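Local coordinates for mandelate racemase/muconate lactonizing enzyme, C-terminal domain protein (Paracoccus denitrificans, PDB 4DWD) that binds magnesium and, as a member of the mandelate racemase/muconate lactonizing enzyme family, probably acts as a hydro-lyase, at residues Ala213-Gly218 with Leu241-Ser246. Residues are numbered along the deposited sequence; the frame is centred on the assembly and turned at random.
Sequences ALEDLG and LDITVS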
loop_
_atom_site.group_PDB
_atom_site.type_symbol
_atom_site.label_atom_id
_atom_site.label_comp_id
_atom_site.label_asym_id
_atom_site.label_seq_id
_atom_site.Cartn_x
_atom_site.Cartn_y
_atom_site.Cartn_z
ATOM N N ALA B 213 25.461 13.883 -4.858
ATOM C CA ALA B 213 26.805 14.278 -5.255
ATOM C C ALA B 213 27.486 13.214 -6.123
ATOM O O ALA B 213 28.177 13.535 -7.103
ATOM C CB ALA B 213 27.648 14.618 -4.035
ATOM N N LEU B 214 27.260 11.939 -5.793
ATOM C CA LEU B 214 27.827 10.851 -6.596
ATOM C C LEU B 214 27.172 10.786 -7.983
ATOM O O LEU B 214 27.836 10.466 -8.972
ATOM C CB LEU B 214 27.691 9.501 -5.879
ATOM C CG LEU B 214 28.453 9.394 -4.556
ATOM C CD1 LEU B 214 28.113 8.083 -3.883
ATOM C CD2 LEU B 214 29.953 9.494 -4.772
ATOM N N GLU B 215 25.872 11.098 -8.060
ATOM C CA GLU B 215 25.181 11.174 -9.353
ATOM C C GLU B 215 25.765 12.285 -10.228
ATOM O O GLU B 215 26.004 12.077 -11.415
ATOM C CB GLU B 215 23.679 11.388 -9.157
ATOM C CG GLU B 215 22.988 10.141 -8.618
ATOM C CD GLU B 215 21.590 10.372 -8.081
ATOM O OE1 GLU B 215 21.039 11.486 -8.219
ATOM O OE2 GLU B 215 21.042 9.405 -7.506
ATOM N N ASP B 216 26.028 13.440 -9.621
ATOM C CA ASP B 216 26.663 14.549 -10.321
ATOM C C ASP B 216 28.041 14.136 -10.860
ATOM O O ASP B 216 28.473 14.615 -11.912
ATOM C CB ASP B 216 26.806 15.755 -9.387
ATOM C CG ASP B 216 25.493 16.485 -9.139
ATOM O OD1 ASP B 216 24.497 16.198 -9.822
ATOM O OD2 ASP B 216 25.463 17.367 -8.254
ATOM N N LEU B 217 28.705 13.229 -10.148
ATOM C CA LEU B 217 30.018 12.729 -10.550
ATOM C C LEU B 217 29.930 11.463 -11.391
ATOM O O LEU B 217 30.950 10.846 -11.670
ATOM C CB LEU B 217 30.857 12.457 -9.304
ATOM C CG LEU B 217 31.308 13.696 -8.531
ATOM C CD1 LEU B 217 31.816 13.296 -7.155
ATOM C CD2 LEU B 217 32.381 14.473 -9.312
ATOM N N GLY B 218 28.717 11.044 -11.758
ATOM C CA GLY B 218 28.533 9.906 -12.648
ATOM C C GLY B 218 28.911 8.560 -12.068
ATOM O O GLY B 218 29.170 7.622 -12.813
ATOM N N LEU B 241 16.909 7.507 -4.761
ATOM C CA LEU B 241 18.042 7.926 -5.592
ATOM C C LEU B 241 17.975 7.363 -7.002
ATOM O O LEU B 241 17.193 6.437 -7.279
ATOM C CB LEU B 241 19.361 7.507 -4.932
ATOM C CG LEU B 241 19.712 8.264 -3.652
ATOM C CD1 LEU B 241 20.966 7.618 -3.094
ATOM C CD2 LEU B 241 19.973 9.741 -3.944
ATOM N N ASP B 242 18.798 7.930 -7.888
ATOM C CA ASP B 242 18.980 7.394 -9.234
ATOM C C ASP B 242 20.171 6.440 -9.282
ATOM O O ASP B 242 20.093 5.382 -9.910
ATOM C CB ASP B 242 19.191 8.523 -10.252
ATOM C CG ASP B 242 17.946 9.365 -10.479
ATOM O OD1 ASP B 242 16.817 8.907 -10.169
ATOM O OD2 ASP B 242 18.124 10.496 -10.974
ATOM N N ILE B 243 21.272 6.817 -8.637
ATOM C CA ILE B 243 22.450 5.927 -8.564
ATOM C C ILE B 243 22.007 4.610 -7.920
ATOM O O ILE B 243 21.186 4.603 -7.010
ATOM C CB ILE B 243 23.629 6.567 -7.791
ATOM C CG1 ILE B 243 24.875 5.654 -7.846
ATOM C CG2 ILE B 243 23.245 6.896 -6.344
ATOM C CD1 ILE B 243 26.150 6.348 -7.404
ATOM N N THR B 244 22.538 3.498 -8.410
ATOM C CA THR B 244 22.135 2.183 -7.924
ATOM C C THR B 244 22.674 1.947 -6.529
ATOM O O THR B 244 23.886 1.874 -6.333
ATOM C CB THR B 244 22.668 1.083 -8.836
ATOM O OG1 THR B 244 22.204 1.324 -10.166
ATOM C CG2 THR B 244 22.187 -0.301 -8.353
ATOM N N VAL B 245 21.763 1.845 -5.569
ATOM C CA VAL B 245 22.110 1.524 -4.198
ATOM C C VAL B 245 22.201 0.014 -4.061
ATOM O O VAL B 245 21.326 -0.716 -4.531
ATOM C CB VAL B 245 21.084 2.124 -3.226
ATOM C CG1 VAL B 245 21.254 1.548 -1.820
ATOM C CG2 VAL B 245 21.221 3.644 -3.227
ATOM N N SER B 246 23.291 -0.461 -3.460
ATOM C CA SER B 246 23.491 -1.900 -3.266
ATOM C C SER B 246 23.657 -2.241 -1.797
ATOM O O SER B 246 24.105 -1.423 -1.007
ATOM C CB SER B 246 24.691 -2.394 -4.091
ATOM O OG SER B 246 25.901 -1.839 -3.612
HETATM O O HOH W 1 20.395 11.731 -11.416
#
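Glu215, in the last turn of helix 204-216, faces Ile243 with their CA atoms 6.0 Å apart. In this part of the enolase-type barrel, consecutive helices flank the parallel strands 221-223 and 244-246, and the carboxylate joins one helix to the short connection that follows the next. The Glu215 side chain is extended beyond CG (chi2 166°), long enough to bring OE2 to two adjacent amides: Asp242 N at 2.7 Å and Ile243 N at 2.8 Å. Both approach from the same face, some 36° above the carboxylate plane; the bond from Ile243 is nearly straight, the other more bent. Cutting Glu215 back to an alanine would probably leave both amides without this acceptor. OE1 forms a salt bridge with Arg212 of its own chain, and Asp242 OD2 one with Arg212 of the second subunit, charges likely to ease the 4.1 Å approach of Glu215 OE1 to Asp242 OD2. Beta-branched Ile243 suits two neighbours: CG1, anti to the backbone N (chi1 -175°), carries CD1 to Leu214 CB at 3.8 Å, while CG2 lies against Glu215 OE2. Gly218 adopts the positive phi of the Schellman motif closing the helix. One water donates to Glu215 OE1 and, at 2.6 Å, to Asp242 OD2.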